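Local coordinates for D-lactate dehydrogenase (Fermentative) (Pseudomonas aeruginosa, PDB 6ABJ), which probably catalyses the NADH-dependent interconversion of pyruvate and D-lactate as a fermentative, tetrameric D-lactate dehydrogenase, at residues A48-Q51 with A52-V56; L90-G94 with Y95-D99; Q290-D294 with D295-R299. All coordinates share one frame; numbering follows the deposited sequence.

Contact 1: residues A48-Q51 with A52-V56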
ATOM      1  N   ALA B  48      23.382 -12.762  10.948  1.00 45.89           N
ATOM      2  CA  ALA B  48      23.050 -12.252  12.269  1.00 46.92           C
ATOM      3  C   ALA B  48      23.825 -11.006  12.622  1.00 51.17           C
ATOM      4  O   ALA B  48      24.936 -10.825  12.181  1.00 46.60           O
ATOM      5  CB  ALA B  48      23.321 -13.326  13.303  1.00 50.55           C
ATOM      6  N   HIS B  49      23.199 -10.155  13.431  1.00 52.91           N
ATOM      7  CA  HIS B  49      23.849  -9.011  14.042  1.00 53.90           C
ATOM      8  C   HIS B  49      24.974  -9.424  14.977  1.00 49.83           C
ATOM      9  O   HIS B  49      24.862 -10.412  15.696  1.00 46.81           O
ATOM     10  CB  HIS B  49      22.881  -8.159  14.858  1.00 57.44           C
ATOM     11  CG  HIS B  49      21.730  -7.615  14.081  1.00 66.58           C
ATOM     12  ND1 HIS B  49      21.823  -7.227  12.759  1.00 71.60           N
ATOM     13  CD2 HIS B  49      20.444  -7.382  14.454  1.00 68.39           C
ATOM     14  CE1 HIS B  49      20.645  -6.779  12.351  1.00 70.84           C
ATOM     15  NE2 HIS B  49      19.796  -6.863  13.363  1.00 68.74           N
ATOM     16  N   LEU B  50      26.020  -8.608  15.012  1.00 46.17           N
ATOM     17  CA  LEU B  50      27.013  -8.735  16.051  1.00 46.80           C
ATOM     18  C   LEU B  50      26.489  -8.157  17.375  1.00 46.59           C
ATOM     19  O   LEU B  50      25.986  -7.035  17.435  1.00 46.04           O
ATOM     20  CB  LEU B  50      28.283  -7.991  15.648  1.00 46.32           C
ATOM     21  CG  LEU B  50      29.378  -7.966  16.705  1.00 47.01           C
ATOM     22  CD1 LEU B  50      29.892  -9.368  16.993  1.00 47.51           C
ATOM     23  CD2 LEU B  50      30.501  -7.047  16.227  1.00 48.55           C
ATOM     24  N   GLN B  51      26.626  -8.943  18.428  1.00 50.48           N
ATOM     25  CA  GLN B  51      26.256  -8.536  19.780  1.00 50.55           C
ATOM     26  C   GLN B  51      26.907  -9.572  20.735  1.00 54.54           C
ATOM     27  O   GLN B  51      27.532 -10.584  20.280  1.00 48.92           O
ATOM     28  CB  GLN B  51      24.729  -8.571  19.896  1.00 54.91           C
ATOM     29  CG  GLN B  51      24.160  -9.855  19.295  1.00 54.54           C
ATOM     30  CD  GLN B  51      22.652  -9.856  19.271  1.00 60.83           C
ATOM     31  OE1 GLN B  51      22.036  -8.833  19.036  1.00 61.22           O
ATOM     32  NE2 GLN B  51      22.051 -11.006  19.532  1.00 60.63           N
ATOM     33  N   ALA B  52      26.758  -9.333  22.041  1.00 54.91           N
ATOM     34  CA  ALA B  52      27.422 -10.168  23.052  1.00 60.39           C
ATOM     35  C   ALA B  52      27.278 -11.682  22.768  1.00 58.46           C
ATOM     36  O   ALA B  52      28.266 -12.428  22.773  1.00 57.98           O
ATOM     37  CB  ALA B  52      26.924  -9.814  24.452  1.00 58.96           C
ATOM     38  N   ASP B  53      26.076 -12.113  22.433  1.00 55.92           N
ATOM     39  CA  ASP B  53      25.818 -13.544  22.275  1.00 61.08           C
ATOM     40  C   ASP B  53      26.074 -14.146  20.866  1.00 57.39           C
ATOM     41  O   ASP B  53      25.899 -15.346  20.681  1.00 55.64           O
ATOM     42  CB  ASP B  53      24.398 -13.864  22.746  1.00 61.40           C
ATOM     43  CG  ASP B  53      23.334 -13.671  21.644  1.00 68.19           C
ATOM     44  OD1 ASP B  53      23.342 -12.621  20.966  1.00 68.06           O
ATOM     45  OD2 ASP B  53      22.479 -14.577  21.466  1.00 65.17           O
ATOM     46  N   THR B  54      26.457 -13.328  19.888  1.00 53.29           N
ATOM     47  CA  THR B  54      26.879 -13.823  18.550  1.00 52.33           C
ATOM     48  C   THR B  54      28.398 -13.600  18.278  1.00 51.95           C
ATOM     49  O   THR B  54      28.938 -14.035  17.238  1.00 47.63           O
ATOM     50  CB  THR B  54      26.116 -13.108  17.441  1.00 52.11           C
ATOM     51  OG1 THR B  54      26.322 -11.682  17.540  1.00 55.62           O
ATOM     52  CG2 THR B  54      24.624 -13.413  17.555  1.00 53.08           C
ATOM     53  N   ALA B  55      29.075 -12.932  19.205  1.00 51.04           N
ATOM     54  CA  ALA B  55      30.515 -12.645  19.044  1.00 51.36           C
ATOM     55  C   ALA B  55      31.328 -13.943  18.894  1.00 54.24           C
ATOM     56  O   ALA B  55      32.356 -13.996  18.178  1.00 47.52           O
ATOM     57  CB  ALA B  55      31.020 -11.832  20.228  1.00 53.20           C
ATOM     58  N   VAL B  56      30.824 -14.990  19.546  1.00 52.19           N
ATOM     59  CA  VAL B  56      31.448 -16.294  19.529  1.00 55.70           C
ATOM     60  C   VAL B  56      31.623 -16.825  18.097  1.00 57.09           C
ATOM     61  O   VAL B  56      32.534 -17.604  17.830  1.00 61.02           O
ATOM     62  CB  VAL B  56      30.666 -17.292  20.438  1.00 57.73           C
ATOM     63  CG1 VAL B  56      29.233 -17.506  19.946  1.00 59.34           C
ATOM     64  CG2 VAL B  56      31.444 -18.603  20.585  1.00 59.52           C
TER

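Contact 2: residues L90-G94 with Y95-D99. With ACT (acetate ion), chain D.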
ATOM      1  N   LEU B  90      34.979  -1.656   9.330  1.00 33.74           N
ATOM      2  CA  LEU B  90      33.567  -1.150   9.210  1.00 32.63           C
ATOM      3  C   LEU B  90      33.336  -0.887   7.749  1.00 31.79           C
ATOM      4  O   LEU B  90      34.076  -0.098   7.102  1.00 28.49           O
ATOM      5  CB  LEU B  90      33.352   0.121   9.966  1.00 33.91           C
ATOM      6  CG  LEU B  90      33.888   0.197  11.379  1.00 39.27           C
ATOM      7  CD1 LEU B  90      33.750   1.593  11.916  1.00 42.59           C
ATOM      8  CD2 LEU B  90      33.153  -0.794  12.247  1.00 42.52           C
ATOM      9  N   ARG B  91      32.326  -1.546   7.174  1.00 33.14           N
ATOM     10  CA  ARG B  91      31.938  -1.277   5.785  1.00 32.08           C
ATOM     11  C   ARG B  91      30.953  -0.084   5.762  1.00 33.70           C
ATOM     12  O   ARG B  91      29.894  -0.138   5.131  1.00 38.24           O
ATOM     13  CB  ARG B  91      31.327  -2.499   5.086  1.00 33.05           C
ATOM     14  CG  ARG B  91      30.172  -3.176   5.812  1.00 36.07           C
ATOM     15  CD  ARG B  91      29.701  -4.413   5.054  1.00 34.79           C
ATOM     16  NE  ARG B  91      28.435  -4.955   5.554  1.00 36.97           N
ATOM     17  CZ  ARG B  91      28.316  -5.769   6.599  1.00 38.65           C
ATOM     18  NH1 ARG B  91      29.387  -6.147   7.285  1.00 36.43           N
ATOM     19  NH2 ARG B  91      27.116  -6.206   6.962  1.00 37.94           N
ATOM     20  N   SER B  92      31.330   0.983   6.462  1.00 35.81           N
ATOM     21  CA  SER B  92      30.529   2.172   6.629  1.00 32.73           C
ATOM     22  C   SER B  92      31.478   3.325   6.810  1.00 34.38           C
ATOM     23  O   SER B  92      32.664   3.135   7.174  1.00 33.44           O
ATOM     24  CB  SER B  92      29.643   2.046   7.872  1.00 34.29           C
ATOM     25  OG  SER B  92      30.387   1.930   9.087  1.00 37.56           O
ATOM     26  N   ALA B  93      30.963   4.535   6.665  1.00 33.81           N
ATOM     27  CA  ALA B  93      31.692   5.701   7.096  1.00 33.55           C
ATOM     28  C   ALA B  93      31.525   5.889   8.581  1.00 38.24           C
ATOM     29  O   ALA B  93      32.503   6.190   9.291  1.00 34.31           O
ATOM     30  CB  ALA B  93      31.250   6.934   6.319  1.00 36.52           C
ATOM     31  N   GLY B  94      30.289   5.712   9.078  1.00 37.14           N
ATOM     32  CA  GLY B  94      30.005   6.023  10.466  1.00 38.19           C
ATOM     33  C   GLY B  94      30.498   4.931  11.396  1.00 39.01           C
ATOM     34  O   GLY B  94      30.659   3.771  10.989  1.00 38.02           O
ATOM     35  N   TYR B  95      30.731   5.318  12.640  1.00 40.79           N
ATOM     36  CA  TYR B  95      31.292   4.406  13.672  1.00 45.59           C
ATOM     37  C   TYR B  95      30.799   4.715  15.096  1.00 49.63           C
ATOM     38  O   TYR B  95      31.491   4.386  16.055  1.00 45.01           O
ATOM     39  CB  TYR B  95      32.823   4.427  13.660  1.00 40.19           C
ATOM     40  CG  TYR B  95      33.416   5.774  13.647  1.00 38.76           C
ATOM     41  CD1 TYR B  95      33.548   6.545  14.831  1.00 38.68           C
ATOM     42  CD2 TYR B  95      33.867   6.318  12.447  1.00 38.53           C
ATOM     43  CE1 TYR B  95      34.089   7.807  14.784  1.00 39.28           C
ATOM     44  CE2 TYR B  95      34.415   7.586  12.400  1.00 39.25           C
ATOM     45  CZ  TYR B  95      34.553   8.291  13.566  1.00 40.09           C
ATOM     46  OH  TYR B  95      35.092   9.496  13.471  1.00 42.86           O
ATOM     47  N   ASN B  96      29.563   5.248  15.218  1.00 49.95           N
ATOM     48  CA  ASN B  96      29.005   5.607  16.532  1.00 53.36           C
ATOM     49  C   ASN B  96      28.858   4.421  17.440  1.00 48.47           C
ATOM     50  O   ASN B  96      29.004   4.540  18.649  1.00 53.03           O
ATOM     51  CB  ASN B  96      27.607   6.214  16.383  1.00 60.24           C
ATOM     52  CG  ASN B  96      27.635   7.616  15.823  1.00 65.35           C
ATOM     53  OD1 ASN B  96      28.581   8.383  16.044  1.00 65.43           O
ATOM     54  ND2 ASN B  96      26.568   7.975  15.106  1.00 72.51           N
ATOM     55  N   HIS B  97      28.481   3.303  16.835  1.00 47.17           N
ATOM     56  CA  HIS B  97      28.388   1.987  17.470  1.00 41.24           C
ATOM     57  C   HIS B  97      29.703   1.381  18.054  1.00 40.67           C
ATOM     58  O   HIS B  97      29.665   0.295  18.679  1.00 38.36           O
ATOM     59  CB  HIS B  97      27.802   0.991  16.472  1.00 42.49           C
ATOM     60  CG  HIS B  97      28.584   0.844  15.167  1.00 40.95           C
ATOM     61  ND1 HIS B  97      29.036   1.907  14.399  1.00 38.79           N
ATOM     62  CD2 HIS B  97      28.917  -0.275  14.474  1.00 42.66           C
ATOM     63  CE1 HIS B  97      29.588   1.444  13.296  1.00 38.54           C
ATOM     64  NE2 HIS B  97      29.523   0.121  13.311  1.00 38.14           N
ATOM     65  N   VAL B  98      30.834   2.026  17.810  1.00 40.82           N
ATOM     66  CA  VAL B  98      32.139   1.490  18.284  1.00 40.23           C
ATOM     67  C   VAL B  98      32.618   2.209  19.516  1.00 39.36           C
ATOM     68  O   VAL B  98      32.788   3.422  19.513  1.00 39.13           O
ATOM     69  CB  VAL B  98      33.246   1.625  17.195  1.00 42.58           C
ATOM     70  CG1 VAL B  98      34.509   0.902  17.641  1.00 46.36           C
ATOM     71  CG2 VAL B  98      32.775   1.040  15.867  1.00 42.91           C
ATOM     72  N   ASP B  99      32.885   1.482  20.586  1.00 40.10           N
ATOM     73  CA  ASP B  99      33.617   2.098  21.719  1.00 39.64           C
ATOM     74  C   ASP B  99      35.142   2.147  21.408  1.00 40.88           C
ATOM     75  O   ASP B  99      35.822   1.156  21.571  1.00 39.42           O
ATOM     76  CB  ASP B  99      33.350   1.283  23.002  1.00 39.94           C
ATOM     77  CG  ASP B  99      33.975   1.923  24.246  1.00 43.24           C
ATOM     78  OD1 ASP B  99      34.765   2.925  24.141  1.00 42.43           O
ATOM     79  OD2 ASP B  99      33.712   1.359  25.339  1.00 44.75           O
TER
HETATM   80  C   ACT D 401      26.687   5.233   8.144  1.00 38.60           C
HETATM   81  O   ACT D 401      26.400   5.826   9.206  1.00 36.61           O
HETATM   82  OXT ACT D 401      27.742   5.470   7.516  1.00 52.01           O
HETATM   83  CH3 ACT D 401      25.735   4.206   7.604  1.00 37.60           C

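Contact 3: residues Q290-D294 with D295-R299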
ATOM      1  N   GLN B 290       6.295  -5.126  14.550  1.00 37.80           N
ATOM      2  CA  GLN B 290       6.170  -4.581  15.882  1.00 45.89           C
ATOM      3  C   GLN B 290       5.874  -3.069  15.882  1.00 39.79           C
ATOM      4  O   GLN B 290       6.321  -2.352  15.028  1.00 38.98           O
ATOM      5  CB  GLN B 290       7.522  -4.778  16.607  1.00 50.86           C
ATOM      6  CG  GLN B 290       8.023  -6.220  16.631  1.00 58.85           C
ATOM      7  CD  GLN B 290       7.095  -7.150  17.411  1.00 63.90           C
ATOM      8  OE1 GLN B 290       6.864  -8.301  17.011  1.00 75.35           O
ATOM      9  NE2 GLN B 290       6.551  -6.661  18.524  1.00 66.03           N
ATOM     10  N   PRO B 291       5.147  -2.585  16.890  1.00 42.22           N
ATOM     11  CA  PRO B 291       5.000  -1.155  17.020  1.00 38.92           C
ATOM     12  C   PRO B 291       6.291  -0.491  16.964  1.00 38.75           C
ATOM     13  O   PRO B 291       7.299  -1.020  17.432  1.00 40.31           O
ATOM     14  CB  PRO B 291       4.366  -0.988  18.414  1.00 40.09           C
ATOM     15  CG  PRO B 291       3.532  -2.188  18.555  1.00 41.98           C
ATOM     16  CD  PRO B 291       4.344  -3.300  17.912  1.00 42.60           C
ATOM     17  N   LEU B 292       6.300   0.702  16.387  1.00 35.15           N
ATOM     18  CA  LEU B 292       7.473   1.525  16.358  1.00 38.15           C
ATOM     19  C   LEU B 292       7.495   2.306  17.635  1.00 36.37           C
ATOM     20  O   LEU B 292       6.517   2.973  17.955  1.00 31.51           O
ATOM     21  CB  LEU B 292       7.422   2.538  15.206  1.00 40.74           C
ATOM     22  CG  LEU B 292       8.271   2.516  13.977  1.00 45.92           C
ATOM     23  CD1 LEU B 292       8.182   3.918  13.351  1.00 46.84           C
ATOM     24  CD2 LEU B 292       9.731   2.131  14.210  1.00 48.39           C
ATOM     25  N   GLN B 293       8.642   2.271  18.339  1.00 36.72           N
ATOM     26  CA  GLN B 293       8.764   2.935  19.640  1.00 35.76           C
ATOM     27  C   GLN B 293       8.901   4.430  19.517  1.00 34.14           C
ATOM     28  O   GLN B 293       8.374   5.154  20.320  1.00 32.91           O
ATOM     29  CB  GLN B 293       9.958   2.340  20.471  1.00 38.78           C
ATOM     30  CG  GLN B 293       9.686   0.912  20.960  1.00 39.38           C
ATOM     31  CD  GLN B 293       8.440   0.810  21.808  1.00 38.91           C
ATOM     32  OE1 GLN B 293       8.176   1.645  22.639  1.00 40.12           O
ATOM     33  NE2 GLN B 293       7.638  -0.208  21.566  1.00 41.89           N
ATOM     34  N   ASP B 294       9.598   4.886  18.495  1.00 34.52           N
ATOM     35  CA  ASP B 294       9.901   6.297  18.325  1.00 35.77           C
ATOM     36  C   ASP B 294       8.722   7.124  17.847  1.00 35.39           C
ATOM     37  O   ASP B 294       8.331   7.031  16.684  1.00 32.43           O
ATOM     38  CB  ASP B 294      11.044   6.378  17.306  1.00 35.80           C
ATOM     39  CG  ASP B 294      11.638   7.757  17.177  1.00 39.02           C
ATOM     40  OD1 ASP B 294      10.910   8.747  17.396  1.00 45.15           O
ATOM     41  OD2 ASP B 294      12.836   7.838  16.836  1.00 40.72           O
ATOM     42  N   ASP B 295       8.166   7.941  18.741  1.00 33.91           N
ATOM     43  CA  ASP B 295       6.995   8.738  18.433  1.00 36.40           C
ATOM     44  C   ASP B 295       7.218   9.735  17.289  1.00 34.17           C
ATOM     45  O   ASP B 295       6.341   9.958  16.441  1.00 34.40           O
ATOM     46  CB  ASP B 295       6.564   9.533  19.667  1.00 37.36           C
ATOM     47  CG  ASP B 295       5.999   8.658  20.795  1.00 39.98           C
ATOM     48  OD1 ASP B 295       5.658   7.478  20.594  1.00 36.80           O
ATOM     49  OD2 ASP B 295       5.882   9.195  21.905  1.00 38.09           O
ATOM     50  N   VAL B 296       8.406  10.325  17.263  1.00 36.22           N
ATOM     51  CA  VAL B 296       8.739  11.357  16.299  1.00 33.53           C
ATOM     52  C   VAL B 296       8.844  10.767  14.876  1.00 32.21           C
ATOM     53  O   VAL B 296       8.182  11.220  13.982  1.00 29.86           O
ATOM     54  CB  VAL B 296      10.024  12.057  16.691  1.00 33.93           C
ATOM     55  CG1 VAL B 296      10.483  12.988  15.581  1.00 33.62           C
ATOM     56  CG2 VAL B 296       9.773  12.842  17.969  1.00 36.39           C
ATOM     57  N   LEU B 297       9.663   9.743  14.710  1.00 29.75           N
ATOM     58  CA  LEU B 297       9.742   9.047  13.454  1.00 29.65           C
ATOM     59  C   LEU B 297       8.387   8.513  13.028  1.00 29.21           C
ATOM     60  O   LEU B 297       8.063   8.597  11.871  1.00 25.91           O
ATOM     61  CB  LEU B 297      10.726   7.866  13.520  1.00 31.38           C
ATOM     62  CG  LEU B 297      10.970   7.118  12.230  1.00 32.74           C
ATOM     63  CD1 LEU B 297      11.528   8.043  11.179  1.00 35.06           C
ATOM     64  CD2 LEU B 297      11.942   5.964  12.422  1.00 36.71           C
ATOM     65  N   ALA B 298       7.619   7.925  13.948  1.00 26.91           N
ATOM     66  CA  ALA B 298       6.303   7.377  13.551  1.00 26.83           C
ATOM     67  C   ALA B 298       5.406   8.506  12.941  1.00 26.88           C
ATOM     68  O   ALA B 298       4.656   8.291  11.939  1.00 25.39           O
ATOM     69  CB  ALA B 298       5.603   6.702  14.700  1.00 26.90           C
ATOM     70  N   ARG B 299       5.481   9.657  13.528  1.00 25.94           N
ATOM     71  CA  ARG B 299       4.652  10.779  13.104  1.00 28.60           C
ATOM     72  C   ARG B 299       5.145  11.293  11.743  1.00 29.32           C
ATOM     73  O   ARG B 299       4.342  11.547  10.863  1.00 27.42           O
ATOM     74  CB  ARG B 299       4.662  11.912  14.129  1.00 30.16           C
ATOM     75  CG  ARG B 299       3.747  13.088  13.768  1.00 30.59           C
ATOM     76  CD  ARG B 299       2.324  12.650  13.783  1.00 30.17           C
ATOM     77  NE  ARG B 299       1.384  13.745  14.039  1.00 30.46           N
ATOM     78  CZ  ARG B 299       0.433  14.195  13.214  1.00 31.59           C
ATOM     79  NH1 ARG B 299       0.281  13.720  11.988  1.00 31.05           N
ATOM     80  NH2 ARG B 299      -0.354  15.169  13.606  1.00 31.82           N
TER

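Contact 1: residues A48-Q51 with A52-V56
Thr-54 turns its hydroxyl back toward the chain that precedes the bend, and OG1 works there as both donor and acceptor. Thr-54 OG1 donates a hydrogen bond to His-49 O at 2.7 Å, meeting it in the carbonyl plane on a lone pair, and accepts one from Gln-51 N at 2.9 Å. A chi1 of 57° makes this possible, since it sets OG1 between the backbone N and the carbonyl carbon. Gln-51 and Asp-53 run side by side in the same direction, their amide and carboxylate planes 41° apart. NE2 of Gln-51 meets the syn lone pair of Asp-53 OD1; the 2.5 Å between these two atoms is unusually short, so the exact length is doubtful. Leu-50 makes the apolar part: its CD1 lies 4.2 Å from Ala-55 CB, and the same leucine packs on Val-76 of helix 74-82. The backbone closes the bend through Thr-54 N to Gln-51 O, 3.0 Å, while Ala-55 N reaches the same oxygen only weakly. With Ala-52 and Asp-53 in helical-type conformations, this is a type I beta turn in the connection between parallel strands 42-45 and 63-66 of the catalytic domain.

Contact 2: residues L90-G94 with Y95-D99
The carbonyl oxygen of Gly-94 is met by a carbon of the His-97 ring: CE1 lies 3.4 Å from that O, which sits at the imidazole edge, in the ring plane. A His-97 chi1 of 58° places CG between the backbone N and the carbonyl carbon, and from there the ring brings CE1 to the glycine. No hydrogen bond joins 90-94 to 95-99. The second half is a type I beta turn from Tyr-95 to Val-98, closed by Val-98 N donating to Tyr-95 O, in the loop that carries the chain from strand 87-90 of the parallel sheet to helix 100-105. Within the first half, Ser-92 OG donates to Gly-94 O at 2.7 Å, in the carbonyl plane, so one oxygen has the serine hydroxyl as its donor and the imidazole CH as a close neighbour. Gly-94 N points to a bound acetate, probably from the crystallisation liquor, and donates to its OXT at 3.0 Å with an N-H...O angle of 154°; Tyr-116 OH holds the same ion. In relatives, backbone amides of this loop help to hold the substrate carboxylate, and the acetate is consistent with such a role here. The Ser-92 side chain is about 6 Å from that of Phe-314, which contacts NADH in another structure of this enzyme.

Leu-90 sends its two methyls to different partners. CD1 rests against Tyr-95 CB at 3.5 Å, the two side chains crossing at a slant. Leu-90 and His-97 run alongside one another in opposite directions, with Leu-90 CD2 3.9 Å from His-97 NE2. Val-98 meets Leu-90 tip to tip, and its CG2 also sits 4.0 Å above the plane of the His-97 ring, over the ring centre.

Contact 3: residues Q290-D294 with D295-R299
Asp-294 OD1 accepts two amide hydrogens from the first turn of the helix that begins just after it. Leu-297 N is the straighter donor, 3.1 Å from OD1 with an N-H...O angle of 163°, and it comes from well above the carboxylate plane. Val-296 N, 3.0 Å from the same OD1, forms a weak bond bent to 123°. With chi1 at -171°, CG stands opposite the backbone N and the carboxylate swings over these amides. Its other oxygen, OD2, is satisfied by Tyr-276 OH. Asp-294 is thus the N-cap of helix 295-302, in the NAD-binding domain, and its negative charge would be expected to interact favourably with the helix dipole. The backbone takes over one step later: Ala-298 N donates to Asp-294 O at 3.0 Å. The apolar part of the contact is Leu-292 CD1, 4.0 Å from Ala-298 CB and 4.4 Å from Leu-297 CD2, and Phe-148 of a third subunit packs on both leucines. A second subunit engages the remaining polar groups: Asp-295 OD1 forms salt bridges with Arg-299 and Lys-264 of that chain, Gln-293 NE2 donates to the backbone O of its Lys-264, and Leu-292 O accepts from NH2 of its Arg-299.

From the N terminus, contact 1 closes a bend in the loop after strand 42-45, an outermost strand of the five-stranded parallel sheet within this chain; Leu-50 and Ala-55 tie the loop to helix 74-82. Contact 2 follows at the end of strand 87-90 in the same sheet and leads into helix 100-105. The centres of contacts 1 and 2 are about 16 Å apart and the nearest atoms of contacts 1 and 2 about 7 Å, so the two do not meet. Contact 3 comes much later, in the NAD-binding domain; its centre is about 26 Å from that of contact 1 and about 24 Å from that of contact 2. All lie in series, none nesting or crossing. Contact 3 alone is touched by other subunits.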